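Local coordinates for aminotransferase, class V family protein (Trichomonas vaginalis, PDB 5F8V) that probably catalyses the pyridoxal-phosphate-dependent transfer of an amino group between O-phospho-L-serine and 2-oxoglutarate, the second step of serine biosynthesis from 3-phosphoglycerate, at residues A131-V136 / T158-E163; A148-Y153 / P173-M178; V193-A198 / V212-D217; F291-K296 / N304-R309. All blocks are in the same frame, centred on the assembly; numbering follows the deposited sequence.

Interaction 1: residues A131-V136 / T158-E163; sequences ANPVEV and TIQGIE
I162 meets P133 and V136 with its two branches, and it buries more surface than any other residue of this contact. Its CD1 methyl lies 3.7 Å from P133 CG, while its CG2 methyl touches V136 CG2 at 3.6 Å. With CG1 anti to the carbonyl carbon (chi1 -60°) and the chain extended beyond it, the long branch reaches the proline and the short one is left for the valine. A beta-branched residue suits a place with two apolar neighbours, and the compact, rigid ring of P133 offers its CB and CG. Q160 adds a lighter touch, its CG standing 4.0 Å from P133 CG, while its amide NE2 turns to T103 OG1. No hydrogen bond crosses between the segments. The looser margin lies at partly exposed E135, whose CB points away from I162 and whose carboxylate forms a salt bridge with K296. G161 and I162, both opposite E157, form a G1 beta bulge, where glycine readily takes the positive phi of 67°. Thus the loop between strands 121-124 and 148-154 packs on the small 156-157/162-163 hairpin, with W299 beside V136 and helix 103-115 flanking T158 and I159.

Interaction 2: residues A148-Y153 / P173-M178; sequences AAYFYY and PLIIDM
Strands 150-153 and 174-177 run parallel, their axes 4.7 Å apart at closest approach and inclined by 16°. Four backbone hydrogen bonds knit them in the alternating pattern of a parallel ladder: F151 N to P173 O, I175 N to F151 O, Y153 N to I175 O, and D177 N to Y153 O. P173, lacking an N-H, still serves at the strand entrance through its carbonyl.

Among the side chains, I175 divides its methyls between two tyrosines. CD1 lies over one face of the Y150 ring, 3.6 Å from the centroid, a CH-pi contact, and CG2 meets Y152 CD2 at 3.7 Å. The Y150 ring is set between its own backbone N and carbonyl carbon (chi1 53°), which presents that face to the isoleucine. On the other side of the sheet, I176 CG2 covers a face of Y153, 4.0 Å from its centroid, and L174 CD2 rests 3.8 Å from F151 CD2. Aromatic rings and branched aliphatic chains fill both faces, the tyrosine hydroxyls finding polar partners, Y98 for Y150 and D155 for Y153. At the C-terminal end the oxygen of one water lies 2.7 Å from Y152 OH and 2.9 Å from D177 OD2, to which it donates, while D177 OD1 bonds S179 OG. D177 OD2 also lies near N1 of the cofactor on modified K202, consistent with the aspartate found there in fold type I PLP enzymes.

Strands 95-98 and 193-199 flank the pair in the seven-stranded sheet, and helix 78-89 packs over Y150, Y152 and I175.

Interaction 3: residues V193-A198 / V212-D217; sequences VGCIFA and VIIRKD
I196 and I213 form the hydrogen-bonded pair at the middle of this antiparallel ladder, each giving its N-H to the other's carbonyl. I196 N reaches I213 O at 2.8 Å, and I213 N reaches I196 O at 2.7 Å. The same oxygens also receive CA-H contacts, from C195 CA to I213 O and from V212 CA to I196 O. Two residues along, past the non-hydrogen-bonded pair C195/I214, R215 N donates to G194 O at 2.9 Å and almost straight (176°). The chain turns a corner at G194.

The R215 side chain, bent at chi2 and chi3, folds back along V193. Its NE makes a weak bond to V193 O (3.0 Å, angle 121°), and NH1 forms a salt bridge with D217 OD2 at 3.2 Å, although the fine placing of that carboxylate is uncertain.

Apolar contacts fill the rest: C195 SG touches V212 CG1 at 3.7 Å, a small side chain fitting beside branched ones.

This hairpin joins strand 193-199 to strand 209-215 within the main sheet. Strand 174-177 borders it through backbone bonds to C195 and F197, strand 69-75 touches V212 and I214 from the other edge, and helix 78-89 covers C195, F197 and I214.

Interaction 4: residues F291-K296 / N304-R309; sequences FVNRIK and NMPFFR
F291 and F307 meet in an offset edge-to-face pair, the edge of F307 directed at the face of F291, with centroids 5.4 Å apart and planes at 82°. Phenylalanine suits both places, since each ring offers an apolar face or edge to a buried neighbour.

Between them and N293 the backbones form a single antiparallel bridge: V292 N donates to F308 O and F308 N returns a bond to V292 O, both 3.0 Å long. F307 CA adds a CA-H contact to V292 O. The bridge joins a loop, 291-296, to the end of strand 304-307, which pairs with strand 345-348 in a small two-stranded antiparallel sheet set apart from the large seven-stranded one; helices 267-286 and 355-367 cover the phenylalanines, I285 and M365 touching F307.

N293 can be followed outward, and asparagine suits its place because its amide can donate and accept at once. Its CB lies 3.6 Å from P306 O, and CG, anti to the backbone N (chi1 166°), carries the amide alongside that carbonyl. ND2 then donates to P306 O, 2.8 Å away and nearly straight at 175°, with the oxygen in the amide plane. OD1 accepts I295 N at 2.9 Å from above its amide plane, an Asx turn, and also bonds R300 NE. On the more exposed flank, V292 CG2 packs 3.6 Å from R309 O.

In the fold
Following the chain, interaction 1 opens first, its loop at 131-136 folding back on 158-163. Interaction 2 opens inside that span, at 148-153, and closes at 173-178, so the two cross rather than nest. Interaction 3 then closes the hairpin 193-198/212-217, whose connection carries the cofactor-bearing K202, and interaction 4 joins 291-296 to 304-309 across a brief loop. Interactions 2 and 3 share the seven-stranded sheet, where strands 174-177 and 193-199 are neighbours and L174 O probably hydrogen-bonds G194 N. Interactions 1 and 4 touch through the E135–K296 salt bridge, linking the loop after strand 121-124 to the part of the fold around strand 304-307. Interactions 3 and 4 lie on opposite sides of the chain's centre.

Interaction 1: residues A131-V136 / T158-E163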
loop_
_atom_site.group_PDB
_atom_site.type_symbol
_atom_site.label_atom_id
_atom_site.label_comp_id
_atom_site.label_asym_id
_atom_site.label_seq_id
_atom_site.Cartn_x
_atom_site.Cartn_y
_atom_site.Cartn_z
ATOM N N ALA A 131 2.040 31.862 5.072
ATOM C CA ALA A 131 0.847 31.167 5.567
ATOM C C ALA A 131 -0.226 31.022 4.490
ATOM O O ALA A 131 -0.885 29.990 4.417
ATOM C CB ALA A 131 0.278 31.884 6.783
ATOM N N ASN A 132 -0.398 32.059 3.668
ATOM C CA ASN A 132 -1.349 32.042 2.548
ATOM C C ASN A 132 -0.738 32.628 1.275
ATOM O O ASN A 132 -0.988 33.788 0.942
ATOM C CB ASN A 132 -2.615 32.812 2.922
ATOM C CG ASN A 132 -3.287 32.247 4.154
ATOM O OD1 ASN A 132 -3.681 31.086 4.168
ATOM N ND2 ASN A 132 -3.400 33.057 5.205
ATOM N N PRO A 133 0.070 31.828 0.546
ATOM C CA PRO A 133 0.651 32.360 -0.687
ATOM C C PRO A 133 -0.409 32.619 -1.744
ATOM O O PRO A 133 -1.415 31.922 -1.784
ATOM C CB PRO A 133 1.615 31.259 -1.135
ATOM C CG PRO A 133 1.099 30.021 -0.496
ATOM C CD PRO A 133 0.528 30.456 0.819
ATOM N N VAL A 134 -0.181 33.640 -2.564
ATOM C CA VAL A 134 -1.085 34.011 -3.657
ATOM C C VAL A 134 -0.528 33.621 -5.031
ATOM O O VAL A 134 -1.191 33.823 -6.048
ATOM C CB VAL A 134 -1.413 35.528 -3.643
ATOM C CG1 VAL A 134 -1.925 35.949 -2.268
ATOM C CG2 VAL A 134 -0.211 36.379 -4.061
ATOM N N GLU A 135 0.683 33.060 -5.052
ATOM C CA GLU A 135 1.394 32.779 -6.291
ATOM C C GLU A 135 2.587 31.871 -6.002
ATOM O O GLU A 135 2.966 31.680 -4.843
ATOM C CB GLU A 135 1.878 34.097 -6.943
ATOM C CG GLU A 135 2.825 34.929 -6.071
ATOM C CD GLU A 135 3.179 36.299 -6.652
ATOM O OE1 GLU A 135 2.930 36.560 -7.851
ATOM O OE2 GLU A 135 3.720 37.129 -5.893
ATOM N N VAL A 136 3.159 31.307 -7.062
ATOM C CA VAL A 136 4.498 30.732 -7.006
ATOM C C VAL A 136 5.471 31.918 -7.076
ATOM O O VAL A 136 5.301 32.791 -7.934
ATOM C CB VAL A 136 4.756 29.773 -8.182
ATOM C CG1 VAL A 136 6.212 29.315 -8.220
ATOM C CG2 VAL A 136 3.810 28.583 -8.093
ATOM N N THR A 158 -2.646 21.110 -3.119
ATOM C CA THR A 158 -4.042 20.750 -2.877
ATOM C C THR A 158 -4.731 21.705 -1.878
ATOM O O THR A 158 -5.900 22.080 -2.061
ATOM C CB THR A 158 -4.087 19.275 -2.384
ATOM O OG1 THR A 158 -3.219 18.485 -3.213
ATOM C CG2 THR A 158 -5.450 18.669 -2.455
ATOM N N ILE A 159 -3.997 22.121 -0.851
ATOM C CA ILE A 159 -4.553 22.959 0.222
ATOM C C ILE A 159 -4.583 24.447 -0.170
ATOM O O ILE A 159 -5.538 25.162 0.153
ATOM C CB ILE A 159 -3.783 22.735 1.547
ATOM C CG1 ILE A 159 -3.897 21.267 1.968
ATOM C CG2 ILE A 159 -4.306 23.651 2.653
ATOM C CD1 ILE A 159 -2.864 20.830 2.986
ATOM N N GLN A 160 -3.537 24.901 -0.856
ATOM C CA GLN A 160 -3.428 26.300 -1.276
ATOM C C GLN A 160 -4.138 26.580 -2.611
ATOM O O GLN A 160 -4.488 27.725 -2.894
ATOM C CB GLN A 160 -1.966 26.714 -1.364
ATOM C CG GLN A 160 -1.266 26.858 -0.017
ATOM C CD GLN A 160 -0.882 25.540 0.625
ATOM O OE1 GLN A 160 -0.585 24.561 -0.054
ATOM N NE2 GLN A 160 -0.881 25.513 1.943
ATOM N N GLY A 161 -4.357 25.553 -3.423
ATOM C CA GLY A 161 -4.930 25.742 -4.762
ATOM C C GLY A 161 -4.014 26.492 -5.723
ATOM O O GLY A 161 -4.485 27.313 -6.507
ATOM N N ILE A 162 -2.714 26.202 -5.647
ATOM C CA ILE A 162 -1.681 26.788 -6.531
ATOM C C ILE A 162 -1.170 25.702 -7.495
ATOM O O ILE A 162 -0.640 24.696 -7.048
ATOM C CB ILE A 162 -0.512 27.372 -5.711
ATOM C CG1 ILE A 162 -1.045 28.480 -4.784
ATOM C CG2 ILE A 162 0.581 27.939 -6.624
ATOM C CD1 ILE A 162 -0.006 29.169 -3.927
ATOM N N GLU A 163 -1.342 25.917 -8.798
ATOM C CA GLU A 163 -0.977 24.949 -9.836
ATOM C C GLU A 163 -0.112 25.612 -10.888
ATOM O O GLU A 163 -0.359 26.751 -11.276
ATOM C CB GLU A 163 -2.227 24.367 -10.516
ATOM C CG GLU A 163 -1.968 23.167 -11.431
ATOM C CD GLU A 163 -3.243 22.508 -11.946
ATOM O OE1 GLU A 163 -4.208 23.224 -12.284
ATOM O OE2 GLU A 163 -3.291 21.260 -12.016
#

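Interaction 2: residues A148-Y153 / P173-M178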
loop_
_atom_site.group_PDB
_atom_site.type_symbol
_atom_site.label_atom_id
_atom_site.label_comp_id
_atom_site.label_asym_id
_atom_site.label_seq_id
_atom_site.Cartn_x
_atom_site.Cartn_y
_atom_site.Cartn_z
ATOM N N ALA A 148 23.288 20.555 -7.988
ATOM C CA ALA A 148 21.988 20.020 -7.569
ATOM C C ALA A 148 21.658 18.708 -8.284
ATOM O O ALA A 148 21.734 18.623 -9.503
ATOM C CB ALA A 148 20.890 21.045 -7.800
ATOM N N ALA A 149 21.292 17.692 -7.506
ATOM C CA ALA A 149 20.930 16.381 -8.036
ATOM C C ALA A 149 19.594 16.434 -8.777
ATOM O O ALA A 149 19.365 15.672 -9.731
ATOM C CB ALA A 149 20.860 15.354 -6.909
ATOM N N TYR A 150 18.717 17.319 -8.311
ATOM C CA TYR A 150 17.410 17.514 -8.910
ATOM C C TYR A 150 16.774 18.806 -8.400
ATOM O O TYR A 150 17.281 19.437 -7.457
ATOM C CB TYR A 150 16.497 16.302 -8.623
ATOM C CG TYR A 150 16.352 15.905 -7.159
ATOM C CD1 TYR A 150 16.982 14.764 -6.656
ATOM C CD2 TYR A 150 15.544 16.641 -6.287
ATOM C CE1 TYR A 150 16.839 14.387 -5.322
ATOM C CE2 TYR A 150 15.397 16.280 -4.957
ATOM C CZ TYR A 150 16.037 15.149 -4.479
ATOM O OH TYR A 150 15.881 14.800 -3.165
ATOM N N PHE A 151 15.681 19.188 -9.056
ATOM C CA PHE A 151 14.829 20.300 -8.665
ATOM C C PHE A 151 13.461 19.689 -8.355
ATOM O O PHE A 151 12.767 19.228 -9.262
ATOM C CB PHE A 151 14.720 21.318 -9.801
ATOM C CG PHE A 151 13.890 22.525 -9.469
ATOM C CD1 PHE A 151 14.491 23.699 -9.022
ATOM C CD2 PHE A 151 12.503 22.497 -9.616
ATOM C CE1 PHE A 151 13.726 24.818 -8.730
ATOM C CE2 PHE A 151 11.735 23.603 -9.319
ATOM C CZ PHE A 151 12.347 24.771 -8.874
ATOM N N TYR A 152 13.099 19.662 -7.076
ATOM C CA TYR A 152 11.846 19.054 -6.631
ATOM C C TYR A 152 10.770 20.116 -6.496
ATOM O O TYR A 152 11.031 21.196 -5.961
ATOM C CB TYR A 152 12.039 18.343 -5.291
ATOM C CG TYR A 152 10.789 17.657 -4.785
ATOM C CD1 TYR A 152 9.754 18.386 -4.183
ATOM C CD2 TYR A 152 10.631 16.276 -4.908
ATOM C CE1 TYR A 152 8.605 17.764 -3.737
ATOM C CE2 TYR A 152 9.487 15.647 -4.450
ATOM C CZ TYR A 152 8.486 16.396 -3.867
ATOM O OH TYR A 152 7.360 15.780 -3.421
ATOM N N TYR A 153 9.559 19.803 -6.960
ATOM C CA TYR A 153 8.400 20.687 -6.756
ATOM C C TYR A 153 7.070 19.969 -6.884
ATOM O O TYR A 153 6.996 18.872 -7.426
ATOM C CB TYR A 153 8.435 21.881 -7.713
ATOM C CG TYR A 153 7.837 21.656 -9.089
ATOM C CD1 TYR A 153 8.542 20.981 -10.080
ATOM C CD2 TYR A 153 6.576 22.157 -9.410
ATOM C CE1 TYR A 153 8.000 20.790 -11.352
ATOM C CE2 TYR A 153 6.037 21.981 -10.672
ATOM C CZ TYR A 153 6.756 21.291 -11.644
ATOM O OH TYR A 153 6.205 21.129 -12.891
ATOM N N PRO A 173 17.390 18.090 -13.422
ATOM C CA PRO A 173 16.161 17.383 -13.797
ATOM C C PRO A 173 15.045 17.556 -12.763
ATOM O O PRO A 173 15.314 17.643 -11.563
ATOM C CB PRO A 173 16.600 15.913 -13.904
ATOM C CG PRO A 173 17.914 15.832 -13.214
ATOM C CD PRO A 173 18.549 17.182 -13.352
ATOM N N LEU A 174 13.812 17.619 -13.244
ATOM C CA LEU A 174 12.652 17.878 -12.394
ATOM C C LEU A 174 12.191 16.602 -11.721
ATOM O O LEU A 174 12.128 15.536 -12.358
ATOM C CB LEU A 174 11.496 18.438 -13.220
ATOM C CG LEU A 174 11.731 19.773 -13.936
ATOM C CD1 LEU A 174 10.641 19.996 -14.973
ATOM C CD2 LEU A 174 11.793 20.931 -12.952
ATOM N N ILE A 175 11.871 16.712 -10.435
ATOM C CA ILE A 175 11.152 15.661 -9.728
ATOM C C ILE A 175 9.844 16.282 -9.254
ATOM O O ILE A 175 9.865 17.211 -8.445
ATOM C CB ILE A 175 11.956 15.088 -8.551
ATOM C CG1 ILE A 175 13.242 14.441 -9.092
ATOM C CG2 ILE A 175 11.101 14.083 -7.788
ATOM C CD1 ILE A 175 14.052 13.656 -8.099
ATOM N N ILE A 176 8.724 15.759 -9.757
ATOM C CA ILE A 176 7.448 16.440 -9.673
ATOM C C ILE A 176 6.412 15.608 -8.906
ATOM O O ILE A 176 6.105 14.467 -9.288
ATOM C CB ILE A 176 6.892 16.799 -11.077
ATOM C CG1 ILE A 176 8.011 17.335 -11.989
ATOM C CG2 ILE A 176 5.753 17.794 -10.952
ATOM C CD1 ILE A 176 7.552 17.884 -13.323
ATOM N N ASP A 177 5.877 16.181 -7.828
ATOM C CA ASP A 177 4.717 15.585 -7.140
ATOM C C ASP A 177 3.460 16.025 -7.872
ATOM O O ASP A 177 3.048 17.192 -7.779
ATOM C CB ASP A 177 4.666 15.999 -5.667
ATOM C CG ASP A 177 3.513 15.337 -4.889
ATOM O OD1 ASP A 177 2.753 14.514 -5.439
ATOM O OD2 ASP A 177 3.377 15.651 -3.701
ATOM N N MET A 178 2.861 15.078 -8.597
ATOM C CA MET A 178 1.620 15.298 -9.314
ATOM C C MET A 178 0.464 14.542 -8.675
ATOM O O MET A 178 -0.486 14.133 -9.366
ATOM C CB MET A 178 1.803 14.847 -10.755
ATOM C CG MET A 178 2.792 15.706 -11.525
ATOM S SD MET A 178 2.733 15.228 -13.258
ATOM C CE MET A 178 3.544 16.629 -14.036
HETATM O O HOH W 1 5.418 17.378 -2.485
#

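Interaction 3: residues V193-A198 / V212-D217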
loop_
_atom_site.group_PDB
_atom_site.type_symbol
_atom_site.label_atom_id
_atom_site.label_comp_id
_atom_site.label_asym_id
_atom_site.label_seq_id
_atom_site.Cartn_x
_atom_site.Cartn_y
_atom_site.Cartn_z
ATOM N N VAL A 193 12.407 16.130 -17.273
ATOM C CA VAL A 193 11.875 15.319 -16.180
ATOM C C VAL A 193 12.809 14.164 -15.791
ATOM O O VAL A 193 13.134 13.302 -16.620
ATOM C CB VAL A 193 10.503 14.722 -16.572
ATOM C CG1 VAL A 193 9.949 13.830 -15.456
ATOM C CG2 VAL A 193 9.512 15.821 -16.928
ATOM N N GLY A 194 13.224 14.162 -14.526
ATOM C CA GLY A 194 13.895 13.031 -13.913
ATOM C C GLY A 194 12.882 12.030 -13.387
ATOM O O GLY A 194 12.998 10.827 -13.651
ATOM N N CYS A 195 11.884 12.524 -12.648
ATOM C CA CYS A 195 10.889 11.659 -12.012
ATOM C C CYS A 195 9.541 12.357 -11.807
ATOM O O CYS A 195 9.492 13.522 -11.429
ATOM C CB CYS A 195 11.416 11.154 -10.672
ATOM S SG CYS A 195 10.275 10.100 -9.738
ATOM N N ILE A 196 8.460 11.637 -12.084
ATOM C CA ILE A 196 7.113 12.079 -11.748
ATOM C C ILE A 196 6.507 11.002 -10.885
ATOM O O ILE A 196 6.687 9.805 -11.155
ATOM C CB ILE A 196 6.252 12.326 -13.009
ATOM C CG1 ILE A 196 6.673 13.633 -13.676
ATOM C CG2 ILE A 196 4.763 12.377 -12.680
ATOM C CD1 ILE A 196 6.148 13.821 -15.084
ATOM N N PHE A 197 5.786 11.422 -9.852
ATOM C CA PHE A 197 5.034 10.481 -9.030
ATOM C C PHE A 197 3.680 11.036 -8.601
ATOM O O PHE A 197 3.459 12.254 -8.584
ATOM C CB PHE A 197 5.859 10.004 -7.823
ATOM C CG PHE A 197 6.025 11.030 -6.743
ATOM C CD1 PHE A 197 6.971 12.046 -6.870
ATOM C CD2 PHE A 197 5.265 10.963 -5.568
ATOM C CE1 PHE A 197 7.139 12.982 -5.862
ATOM C CE2 PHE A 197 5.421 11.912 -4.567
ATOM C CZ PHE A 197 6.358 12.917 -4.709
ATOM N N ALA A 198 2.788 10.105 -8.257
ATOM C CA ALA A 198 1.430 10.415 -7.843
ATOM C C ALA A 198 0.850 9.266 -7.035
ATOM O O ALA A 198 0.894 8.116 -7.469
ATOM C CB ALA A 198 0.557 10.676 -9.057
ATOM N N VAL A 212 5.048 5.734 -9.936
ATOM C CA VAL A 212 6.324 6.431 -10.059
ATOM C C VAL A 212 6.823 6.232 -11.492
ATOM O O VAL A 212 6.928 5.099 -11.971
ATOM C CB VAL A 212 7.369 5.932 -9.035
ATOM C CG1 VAL A 212 8.541 6.898 -8.960
ATOM C CG2 VAL A 212 6.750 5.770 -7.652
ATOM N N ILE A 213 7.099 7.340 -12.173
ATOM C CA ILE A 213 7.597 7.334 -13.545
ATOM C C ILE A 213 8.993 7.923 -13.515
ATOM O O ILE A 213 9.160 9.068 -13.089
ATOM C CB ILE A 213 6.676 8.153 -14.475
ATOM C CG1 ILE A 213 5.312 7.458 -14.591
ATOM C CG2 ILE A 213 7.316 8.339 -15.852
ATOM C CD1 ILE A 213 4.260 8.242 -15.352
ATOM N N ILE A 214 9.988 7.151 -13.971
ATOM C CA ILE A 214 11.411 7.501 -13.785
ATOM C C ILE A 214 12.190 7.453 -15.097
ATOM O O ILE A 214 12.117 6.459 -15.823
ATOM C CB ILE A 214 12.110 6.542 -12.790
ATOM C CG1 ILE A 214 11.299 6.417 -11.492
ATOM C CG2 ILE A 214 13.546 7.011 -12.506
ATOM C CD1 ILE A 214 11.742 5.302 -10.569
ATOM N N ARG A 215 12.946 8.516 -15.383
ATOM C CA ARG A 215 13.810 8.558 -16.570
ATOM C C ARG A 215 14.983 7.590 -16.324
ATOM O O ARG A 215 15.598 7.629 -15.258
ATOM C CB ARG A 215 14.325 9.985 -16.810
ATOM C CG ARG A 215 14.769 10.274 -18.243
ATOM C CD ARG A 215 15.984 11.190 -18.286
ATOM N NE ARG A 215 15.713 12.600 -18.055
ATOM C CZ ARG A 215 16.578 13.482 -17.547
ATOM N NH1 ARG A 215 17.819 13.135 -17.194
ATOM N NH2 ARG A 215 16.190 14.744 -17.387
ATOM N N LYS A 216 15.277 6.732 -17.299
ATOM C CA LYS A 216 16.203 5.592 -17.092
ATOM C C LYS A 216 17.629 5.927 -16.625
ATOM O O LYS A 216 18.177 5.193 -15.801
ATOM C CB LYS A 216 16.252 4.691 -18.340
ATOM C CG LYS A 216 15.023 3.821 -18.478
ATOM C CD LYS A 216 14.977 3.079 -19.799
ATOM C CE LYS A 216 13.762 2.172 -19.840
ATOM N NZ LYS A 216 13.538 1.602 -21.192
ATOM N N ASP A 217 18.225 7.006 -17.135
ATOM C CA ASP A 217 19.571 7.434 -16.676
ATOM C C ASP A 217 19.611 7.935 -15.220
ATOM O O ASP A 217 20.680 7.924 -14.600
ATOM C CB ASP A 217 20.206 8.490 -17.607
ATOM C CG ASP A 217 19.394 9.770 -17.690
ATOM O OD1 ASP A 217 18.160 9.634 -17.763
ATOM O OD2 ASP A 217 19.969 10.884 -17.688
#

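Interaction 4: residues F291-K296 / N304-R309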
loop_
_atom_site.group_PDB
_atom_site.type_symbol
_atom_site.label_atom_id
_atom_site.label_comp_id
_atom_site.label_asym_id
_atom_site.label_seq_id
_atom_site.Cartn_x
_atom_site.Cartn_y
_atom_site.Cartn_z
ATOM N N PHE A 291 -17.756 35.428 -0.772
ATOM C CA PHE A 291 -16.626 34.511 -0.949
ATOM C C PHE A 291 -15.444 35.193 -1.656
ATOM O O PHE A 291 -15.633 36.043 -2.532
ATOM C CB PHE A 291 -17.065 33.263 -1.736
ATOM C CG PHE A 291 -18.274 32.565 -1.161
ATOM C CD1 PHE A 291 -18.168 31.780 -0.017
ATOM C CD2 PHE A 291 -19.518 32.686 -1.767
ATOM C CE1 PHE A 291 -19.276 31.133 0.514
ATOM C CE2 PHE A 291 -20.634 32.032 -1.242
ATOM C CZ PHE A 291 -20.511 31.260 -0.105
ATOM N N VAL A 292 -14.233 34.803 -1.265
ATOM C CA VAL A 292 -12.994 35.308 -1.872
ATOM C C VAL A 292 -11.967 34.192 -2.063
ATOM O O VAL A 292 -11.877 33.274 -1.245
ATOM C CB VAL A 292 -12.338 36.419 -1.009
ATOM C CG1 VAL A 292 -13.280 37.604 -0.849
ATOM C CG2 VAL A 292 -11.892 35.892 0.358
ATOM N N ASN A 293 -11.203 34.285 -3.149
ATOM C CA ASN A 293 -10.023 33.453 -3.381
ATOM C C ASN A 293 -8.928 34.393 -3.857
ATOM O O ASN A 293 -9.152 35.173 -4.780
ATOM C CB ASN A 293 -10.308 32.362 -4.425
ATOM C CG ASN A 293 -9.034 31.689 -4.958
ATOM O OD1 ASN A 293 -8.223 32.318 -5.642
ATOM N ND2 ASN A 293 -8.876 30.399 -4.677
ATOM N N ARG A 294 -7.753 34.281 -3.239
ATOM C CA ARG A 294 -6.635 35.228 -3.427
ATOM C C ARG A 294 -5.629 34.820 -4.500
ATOM O O ARG A 294 -4.756 35.611 -4.843
ATOM C CB ARG A 294 -5.842 35.388 -2.115
ATOM C CG ARG A 294 -6.279 36.545 -1.242
ATOM C CD ARG A 294 -5.336 36.703 -0.060
ATOM N NE ARG A 294 -5.954 37.419 1.053
ATOM C CZ ARG A 294 -5.406 37.577 2.259
ATOM N NH1 ARG A 294 -4.203 37.081 2.539
ATOM N NH2 ARG A 294 -6.077 38.237 3.200
ATOM N N ILE A 295 -5.722 33.595 -5.002
ATOM C CA ILE A 295 -4.676 33.057 -5.868
ATOM C C ILE A 295 -4.762 33.774 -7.209
ATOM O O ILE A 295 -5.848 33.915 -7.773
ATOM C CB ILE A 295 -4.796 31.529 -6.053
ATOM C CG1 ILE A 295 -4.798 30.804 -4.690
ATOM C CG2 ILE A 295 -3.684 31.000 -6.961
ATOM C CD1 ILE A 295 -3.674 31.168 -3.746
ATOM N N LYS A 296 -3.619 34.248 -7.705
ATOM C CA LYS A 296 -3.587 34.938 -8.996
ATOM C C LYS A 296 -4.050 33.984 -10.095
ATOM O O LYS A 296 -3.744 32.794 -10.028
ATOM C CB LYS A 296 -2.188 35.486 -9.306
ATOM C CG LYS A 296 -1.816 36.698 -8.464
ATOM C CD LYS A 296 -0.448 37.257 -8.827
ATOM C CE LYS A 296 0.022 38.258 -7.775
ATOM N NZ LYS A 296 1.384 38.800 -8.050
ATOM N N ASN A 304 -8.260 21.976 -7.143
ATOM C CA ASN A 304 -8.587 22.343 -5.767
ATOM C C ASN A 304 -8.809 23.845 -5.693
ATOM O O ASN A 304 -7.911 24.630 -6.008
ATOM C CB ASN A 304 -7.464 21.919 -4.821
ATOM C CG ASN A 304 -7.085 20.452 -4.975
ATOM O OD1 ASN A 304 -6.192 20.116 -5.762
ATOM N ND2 ASN A 304 -7.796 19.562 -4.262
ATOM N N MET A 305 -10.013 24.238 -5.291
ATOM C CA MET A 305 -10.436 25.622 -5.313
ATOM C C MET A 305 -10.775 26.049 -3.898
ATOM O O MET A 305 -11.937 25.969 -3.506
ATOM C CB MET A 305 -11.658 25.765 -6.228
ATOM C CG MET A 305 -11.298 25.663 -7.698
ATOM S SD MET A 305 -12.346 24.605 -8.679
ATOM C CE MET A 305 -11.586 23.006 -8.441
ATOM N N PRO A 306 -9.758 26.481 -3.117
ATOM C CA PRO A 306 -10.088 27.052 -1.815
ATOM C C PRO A 306 -10.829 28.373 -1.972
ATOM O O PRO A 306 -10.698 29.058 -2.994
ATOM C CB PRO A 306 -8.730 27.248 -1.123
ATOM C CG PRO A 306 -7.703 27.129 -2.189
ATOM C CD PRO A 306 -8.306 26.401 -3.351
ATOM N N PHE A 307 -11.650 28.684 -0.982
ATOM C CA PHE A 307 -12.294 29.990 -0.888
ATOM C C PHE A 307 -12.747 30.223 0.544
ATOM O O PHE A 307 -12.910 29.285 1.318
ATOM C CB PHE A 307 -13.442 30.150 -1.898
ATOM C CG PHE A 307 -14.547 29.130 -1.775
ATOM C CD1 PHE A 307 -14.418 27.865 -2.339
ATOM C CD2 PHE A 307 -15.749 29.458 -1.153
ATOM C CE1 PHE A 307 -15.446 26.940 -2.259
ATOM C CE2 PHE A 307 -16.783 28.534 -1.060
ATOM C CZ PHE A 307 -16.639 27.276 -1.620
ATOM N N PHE A 308 -12.907 31.489 0.891
ATOM C CA PHE A 308 -13.096 31.893 2.273
ATOM C C PHE A 308 -14.198 32.917 2.417
ATOM O O PHE A 308 -14.608 33.556 1.453
ATOM C CB PHE A 308 -11.793 32.481 2.812
ATOM C CG PHE A 308 -10.664 31.504 2.851
ATOM C CD1 PHE A 308 -10.382 30.798 4.011
ATOM C CD2 PHE A 308 -9.874 31.296 1.728
ATOM C CE1 PHE A 308 -9.336 29.887 4.047
ATOM C CE2 PHE A 308 -8.835 30.382 1.755
ATOM C CZ PHE A 308 -8.565 29.675 2.916
ATOM N N ARG A 309 -14.645 33.081 3.658
ATOM C CA ARG A 309 -15.423 34.255 4.048
ATOM C C ARG A 309 -14.572 35.473 3.677
ATOM O O ARG A 309 -13.345 35.352 3.614
ATOM C CB ARG A 309 -15.682 34.262 5.559
ATOM C CG ARG A 309 -16.618 33.176 6.054
ATOM C CD ARG A 309 -16.695 33.103 7.575
ATOM N NE ARG A 309 -15.370 32.937 8.182
ATOM C CZ ARG A 309 -14.626 33.913 8.719
ATOM N NH1 ARG A 309 -15.055 35.180 8.768
ATOM N NH2 ARG A 309 -13.424 33.622 9.205
#